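DNA repair protein RAD2 (Saccharomyces cerevisiae, PDB 4Q0W) cuts single-stranded DNA as an endonuclease essential for the incision step of excision repair of DNA damaged by UV light, bulky adducts or cross-linking agents. Local coordinates at residues A[261-266]-A[287-292]; A[267-272]-A[295-300]. One frame throughout, in Å; residues are numbered along the deposited sequence.

Contact 1: residues A[261-266]-A[287-292]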
loop_
_atom_site.group_PDB
_atom_site.type_symbol
_atom_site.label_atom_id
_atom_site.label_comp_id
_atom_site.label_asym_id
_atom_site.label_seq_id
_atom_site.Cartn_x
_atom_site.Cartn_y
_atom_site.Cartn_z
ATOM N N ALA A 261 9.161 -19.594 7.576
ATOM C CA ALA A 261 9.133 -20.790 6.734
ATOM C C ALA A 261 10.530 -21.177 6.247
ATOM O O ALA A 261 10.915 -22.347 6.295
ATOM C CB ALA A 261 8.189 -20.585 5.547
ATOM N N GLU A 262 11.294 -20.193 5.787
ATOM C CA GLU A 262 12.592 -20.486 5.194
ATOM C C GLU A 262 13.691 -20.763 6.222
ATOM O O GLU A 262 14.550 -21.598 5.976
ATOM C CB GLU A 262 13.014 -19.380 4.228
ATOM C CG GLU A 262 13.740 -19.886 2.971
ATOM C CD GLU A 262 12.799 -20.534 1.957
ATOM O OE1 GLU A 262 13.094 -20.464 0.744
ATOM O OE2 GLU A 262 11.764 -21.109 2.367
ATOM N N PHE A 263 13.654 -20.097 7.376
ATOM C CA PHE A 263 14.710 -20.272 8.377
ATOM C C PHE A 263 14.325 -21.111 9.603
ATOM O O PHE A 263 15.195 -21.544 10.377
ATOM C CB PHE A 263 15.274 -18.901 8.797
ATOM C CG PHE A 263 15.889 -18.145 7.658
ATOM C CD1 PHE A 263 17.193 -18.418 7.253
ATOM C CD2 PHE A 263 15.158 -17.194 6.957
ATOM C CE1 PHE A 263 17.766 -17.733 6.182
ATOM C CE2 PHE A 263 15.729 -16.504 5.880
ATOM C CZ PHE A 263 17.036 -16.777 5.497
ATOM N N GLY A 264 13.031 -21.340 9.789
ATOM C CA GLY A 264 12.582 -22.104 10.939
ATOM C C GLY A 264 12.445 -21.269 12.201
ATOM O O GLY A 264 11.415 -21.326 12.883
ATOM N N ASN A 265 13.487 -20.508 12.524
ATOM C CA ASN A 265 13.445 -19.604 13.668
ATOM C C ASN A 265 14.351 -18.382 13.494
ATOM O O ASN A 265 15.168 -18.336 12.571
ATOM C CB ASN A 265 13.727 -20.342 14.992
ATOM C CG ASN A 265 15.180 -20.826 15.124
ATOM O OD1 ASN A 265 16.137 -20.165 14.686
ATOM N ND2 ASN A 265 15.343 -21.989 15.744
ATOM N N LEU A 266 14.225 -17.423 14.409
ATOM C CA LEU A 266 14.891 -16.134 14.285
ATOM C C LEU A 266 16.398 -16.221 14.509
ATOM O O LEU A 266 17.150 -15.419 13.962
ATOM C CB LEU A 266 14.286 -15.133 15.278
ATOM C CG LEU A 266 12.805 -14.801 15.046
ATOM C CD1 LEU A 266 12.326 -13.737 16.016
ATOM C CD2 LEU A 266 12.570 -14.353 13.602
ATOM N N ASN A 287 20.564 -18.291 -2.753
ATOM C CA ASN A 287 19.599 -18.269 -3.841
ATOM C C ASN A 287 18.943 -16.909 -4.052
ATOM O O ASN A 287 19.354 -15.905 -3.462
ATOM C CB ASN A 287 18.541 -19.361 -3.644
ATOM C CG ASN A 287 17.871 -19.296 -2.281
ATOM O OD1 ASN A 287 17.701 -18.218 -1.710
ATOM N ND2 ASN A 287 17.483 -20.454 -1.756
ATOM N N LYS A 288 17.922 -16.892 -4.902
ATOM C CA LYS A 288 17.204 -15.671 -5.229
ATOM C C LYS A 288 16.570 -15.073 -3.983
ATOM O O LYS A 288 16.798 -13.902 -3.666
ATOM C CB LYS A 288 16.124 -15.969 -6.267
ATOM C CG LYS A 288 15.433 -14.739 -6.824
ATOM C CD LYS A 288 16.299 -14.043 -7.856
ATOM C CE LYS A 288 15.492 -13.023 -8.646
ATOM N NZ LYS A 288 14.778 -12.059 -7.758
ATOM N N PHE A 289 15.785 -15.888 -3.277
ATOM C CA PHE A 289 15.080 -15.445 -2.075
ATOM C C PHE A 289 16.023 -14.805 -1.065
ATOM O O PHE A 289 15.748 -13.723 -0.544
ATOM C CB PHE A 289 14.332 -16.602 -1.414
ATOM C CG PHE A 289 13.797 -16.262 -0.051
ATOM C CD1 PHE A 289 12.675 -15.455 0.084
ATOM C CD2 PHE A 289 14.432 -16.723 1.094
ATOM C CE1 PHE A 289 12.187 -15.118 1.334
ATOM C CE2 PHE A 289 13.953 -16.397 2.349
ATOM C CZ PHE A 289 12.828 -15.590 2.471
ATOM N N GLU A 290 17.142 -15.473 -0.809
ATOM C CA GLU A 290 18.125 -15.006 0.159
ATOM C C GLU A 290 18.880 -13.750 -0.284
ATOM O O GLU A 290 19.145 -12.860 0.534
ATOM C CB GLU A 290 19.090 -16.144 0.518
ATOM C CG GLU A 290 18.396 -17.296 1.264
ATOM C CD GLU A 290 19.348 -18.403 1.703
ATOM O OE1 GLU A 290 20.441 -18.526 1.105
ATOM O OE2 GLU A 290 18.995 -19.150 2.649
ATOM N N LYS A 291 19.234 -13.682 -1.567
ATOM C CA LYS A 291 19.908 -12.503 -2.109
ATOM C C LYS A 291 18.969 -11.293 -2.118
ATOM O O LYS A 291 19.383 -10.171 -1.805
ATOM C CB LYS A 291 20.446 -12.777 -3.517
ATOM N N ASP A 292 17.705 -11.525 -2.462
ATOM C CA ASP A 292 16.707 -10.461 -2.444
ATOM C C ASP A 292 16.389 -10.018 -1.012
ATOM O O ASP A 292 16.313 -8.819 -0.722
ATOM C CB ASP A 292 15.419 -10.910 -3.140
ATOM C CG ASP A 292 15.587 -11.094 -4.643
ATOM O OD1 ASP A 292 16.581 -10.585 -5.209
ATOM O OD2 ASP A 292 14.708 -11.745 -5.256
#
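Glu262 and Phe289 run alongside each other, pointing opposite ways, the aliphatic part of the glutamate lying against one corner of the phenyl ring. CB and CG of Glu262 each come within 3.6 Å of Phe289 CE2, and the carboxylate runs on with its plane 66° from that of the ring. Phe263 reaches the same corner near the plane of the Phe289 ring, its CE2 4.0 Å from Phe289 CE2. The Phe289 ring gets there because CG is anti to the backbone N (chi1 170°). The contact joins the last turn of helix 253-263, probably part of the H3TH element of the XPG family, to the first turn of helix 288-299. Gly264, at positive phi, ends the former; Asn287 is the N-cap of the latter, its OD1 accepting from Glu290 N at 2.9 Å. A serine in place of Phe289 would probably open a gap beside Phe263 and leave the Glu262 methylenes without their apolar cover. The extended Glu290 sets its carboxylate nearly parallel to the Phe263 ring (7°), Glu290 OE2 4.0 Å from Phe263 CE1. Farther round the helix, Lys288 forms a salt bridge with Asp292, modelled doubtfully short, and another with a DNA phosphate.

Contact 2: residues A[267-272]-A[295-300]; sequences KNFKDW and KKLVNN
Leu297 carries this contact for segment 295-300, meeting Phe269 and Trp272 of helix 266-278. Ahead of it come two lysines near the nucleic acid: Lys295, modelled in two conformers, lies beside a DNA phosphate in one of them, and Lys296 packs on a sugar, with Lys296 NZ also hydrogen-bonded to Gly250 O. Leu297 itself points toward the other helix. With CG anti to the carbonyl carbon (chi1 -59°), its two methyls are presented to the rings. CD1 lies 3.7 Å from both CE1 and CZ of Phe269, approaching that ring obliquely, and CD2 follows at 4.1 Å from Phe269 CZ. The same CD1 abuts the indole of Trp272 at its edge, near the ring plane, 3.9 Å from CZ3. Val298 continues the interface on Tyr273 and Gln277 of the same helix. Asn299 packs on a DNA phosphate, and Asn300, where the backbone leaves helical angles, touches Lys249. Helix 288-299, which follows the probable H3TH element of this XPG/RAD2 nuclease core, is thus two-sided, one side packed on helix 266-278 and the other set against DNA. Between these two segments the chemistry is wholly apolar: one leucine meets two aromatic rings, which implies that fit of shape, rather than polar pairing, sets how they lie together here.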
loop_
_atom_site.group_PDB
_atom_site.type_symbol
_atom_site.label_atom_id
_atom_site.label_comp_id
_atom_site.label_asym_id
_atom_site.label_seq_id
_atom_site.Cartn_x
_atom_site.Cartn_y
_atom_site.Cartn_z
ATOM N N LYS A 267 16.834 -17.166 15.337
ATOM C CA LYS A 267 18.267 -17.373 15.562
ATOM C C LYS A 267 18.929 -17.803 14.256
ATOM O O LYS A 267 19.966 -17.247 13.853
ATOM C CB LYS A 267 18.518 -18.420 16.659
ATOM C CG LYS A 267 20.005 -18.828 16.791
ATOM C CD LYS A 267 20.881 -17.661 17.272
ATOM C CE LYS A 267 22.388 -18.022 17.287
ATOM N NZ LYS A 267 22.670 -19.404 17.810
ATOM N N ASN A 268 18.308 -18.767 13.581
ATOM C CA ASN A 268 18.789 -19.207 12.276
ATOM C C ASN A 268 18.779 -18.077 11.253
ATOM O O ASN A 268 19.703 -17.950 10.444
ATOM C CB ASN A 268 17.988 -20.418 11.769
ATOM C CG ASN A 268 18.049 -21.597 12.729
ATOM O OD1 ASN A 268 18.880 -21.622 13.642
ATOM N ND2 ASN A 268 17.166 -22.574 12.534
ATOM N N PHE A 269 17.728 -17.264 11.285
ATOM C CA PHE A 269 17.616 -16.114 10.394
ATOM C C PHE A 269 18.765 -15.135 10.705
ATOM O O PHE A 269 19.486 -14.708 9.795
ATOM C CB PHE A 269 16.217 -15.485 10.564
ATOM C CG PHE A 269 16.037 -14.128 9.918
ATOM C CD1 PHE A 269 16.285 -13.926 8.564
ATOM C CD2 PHE A 269 15.555 -13.060 10.670
ATOM C CE1 PHE A 269 16.091 -12.657 7.977
ATOM C CE2 PHE A 269 15.359 -11.792 10.098
ATOM C CZ PHE A 269 15.625 -11.592 8.750
ATOM N N LYS A 270 18.955 -14.812 11.984
ATOM C CA LYS A 270 20.012 -13.880 12.374
ATOM C C LYS A 270 21.380 -14.384 11.933
ATOM O O LYS A 270 22.138 -13.657 11.289
ATOM C CB LYS A 270 20.030 -13.632 13.883
ATOM C CG LYS A 270 21.223 -12.755 14.312
ATOM C CD LYS A 270 21.160 -12.350 15.781
ATOM C CE LYS A 270 21.396 -13.532 16.724
ATOM N NZ LYS A 270 21.236 -13.102 18.162
ATOM N N ASP A 271 21.680 -15.639 12.259
ATOM C CA ASP A 271 22.969 -16.230 11.892
ATOM C C ASP A 271 23.190 -16.134 10.376
ATOM O O ASP A 271 24.262 -15.721 9.915
ATOM C CB ASP A 271 23.068 -17.687 12.377
ATOM C CG ASP A 271 23.209 -17.793 13.892
ATOM O OD1 ASP A 271 23.578 -16.790 14.541
ATOM O OD2 ASP A 271 22.940 -18.886 14.442
ATOM N N TRP A 272 22.164 -16.470 9.604
ATOM C CA TRP A 272 22.255 -16.354 8.147
ATOM C C TRP A 272 22.609 -14.938 7.686
ATOM O O TRP A 272 23.503 -14.737 6.859
ATOM C CB TRP A 272 20.941 -16.774 7.488
ATOM C CG TRP A 272 20.865 -16.304 6.081
ATOM C CD1 TRP A 272 21.468 -16.878 4.986
ATOM C CD2 TRP A 272 20.177 -15.144 5.597
ATOM N NE1 TRP A 272 21.186 -16.143 3.856
ATOM C CE2 TRP A 272 20.393 -15.078 4.201
ATOM C CE3 TRP A 272 19.383 -14.168 6.201
ATOM C CZ2 TRP A 272 19.845 -14.069 3.406
ATOM C CZ3 TRP A 272 18.850 -13.162 5.414
ATOM C CH2 TRP A 272 19.080 -13.122 4.030
ATOM N N LYS A 295 19.324 -7.978 0.451
ATOM C CA LYS A 295 19.337 -6.636 -0.117
ATOM C C LYS A 295 18.301 -5.750 0.569
ATOM O O LYS A 295 18.565 -4.586 0.879
ATOM C CB LYS A 295 19.083 -6.691 -1.625
ATOM C CG LYS A 295 19.774 -5.589 -2.413
ATOM C CD LYS A 295 19.079 -4.243 -2.261
ATOM C CE LYS A 295 20.088 -3.130 -2.011
ATOM N NZ LYS A 295 20.800 -3.311 -0.712
ATOM N N LYS A 296 17.126 -6.313 0.819
ATOM C CA LYS A 296 16.065 -5.579 1.505
ATOM C C LYS A 296 16.437 -5.204 2.948
ATOM O O LYS A 296 16.189 -4.074 3.386
ATOM C CB LYS A 296 14.770 -6.392 1.497
ATOM C CG LYS A 296 13.644 -5.738 2.267
ATOM C CD LYS A 296 12.336 -6.469 2.030
ATOM C CE LYS A 296 11.219 -5.848 2.846
ATOM N NZ LYS A 296 9.938 -6.565 2.620
ATOM N N LEU A 297 17.018 -6.148 3.687
ATOM C CA LEU A 297 17.385 -5.882 5.080
ATOM C C LEU A 297 18.469 -4.803 5.151
ATOM O O LEU A 297 18.400 -3.893 5.983
ATOM C CB LEU A 297 17.821 -7.175 5.784
ATOM C CG LEU A 297 16.768 -8.298 5.830
ATOM C CD1 LEU A 297 17.404 -9.646 6.169
ATOM C CD2 LEU A 297 15.659 -7.989 6.817
ATOM N N VAL A 298 19.449 -4.889 4.256
ATOM C CA VAL A 298 20.513 -3.884 4.184
ATOM C C VAL A 298 19.924 -2.500 3.925
ATOM O O VAL A 298 20.155 -1.559 4.696
ATOM C CB VAL A 298 21.563 -4.237 3.114
ATOM C CG1 VAL A 298 22.568 -3.100 2.941
ATOM C CG2 VAL A 298 22.291 -5.511 3.498
ATOM N N ASN A 299 19.131 -2.387 2.865
ATOM C CA ASN A 299 18.490 -1.121 2.531
ATOM C C ASN A 299 17.652 -0.591 3.686
ATOM O O ASN A 299 17.589 0.621 3.915
ATOM C CB ASN A 299 17.647 -1.245 1.256
ATOM C CG ASN A 299 17.078 0.094 0.804
ATOM O OD1 ASN A 299 15.863 0.317 0.848
ATOM N ND2 ASN A 299 17.957 1.001 0.394
ATOM N N ASN A 300 17.032 -1.491 4.441
ATOM C CA ASN A 300 16.280 -1.064 5.622
ATOM C C ASN A 300 17.142 -0.887 6.879
ATOM O O ASN A 300 16.606 -0.663 7.965
ATOM C CB ASN A 300 15.089 -2.000 5.895
ATOM C CG ASN A 300 13.962 -1.801 4.891
ATOM O OD1 ASN A 300 13.826 -0.718 4.317
ATOM N ND2 ASN A 300 13.157 -2.844 4.665
#

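Both contacts pack helix 288-299 against its neighbours, contact 1 with its first turn and contact 2 with its last. Their other halves sit on consecutive helices, 253-263 and 266-278, whose segments follow each other directly in the chain. Contact 1 lies at the surface, and there carboxylates mix with phenylalanine rings; contact 2 is buried and confined to hydrocarbon. The centres are about 9 Å apart, and Phe263 bridges them: its CE1 lies 3.4 Å from Trp272 CG and its CE2 3.8 Å from Phe269 CD1, while its carbonyl O takes a probable hydrogen bond from Asn268 ND2. Both segments of helix 288-299 also touch the bound DNA.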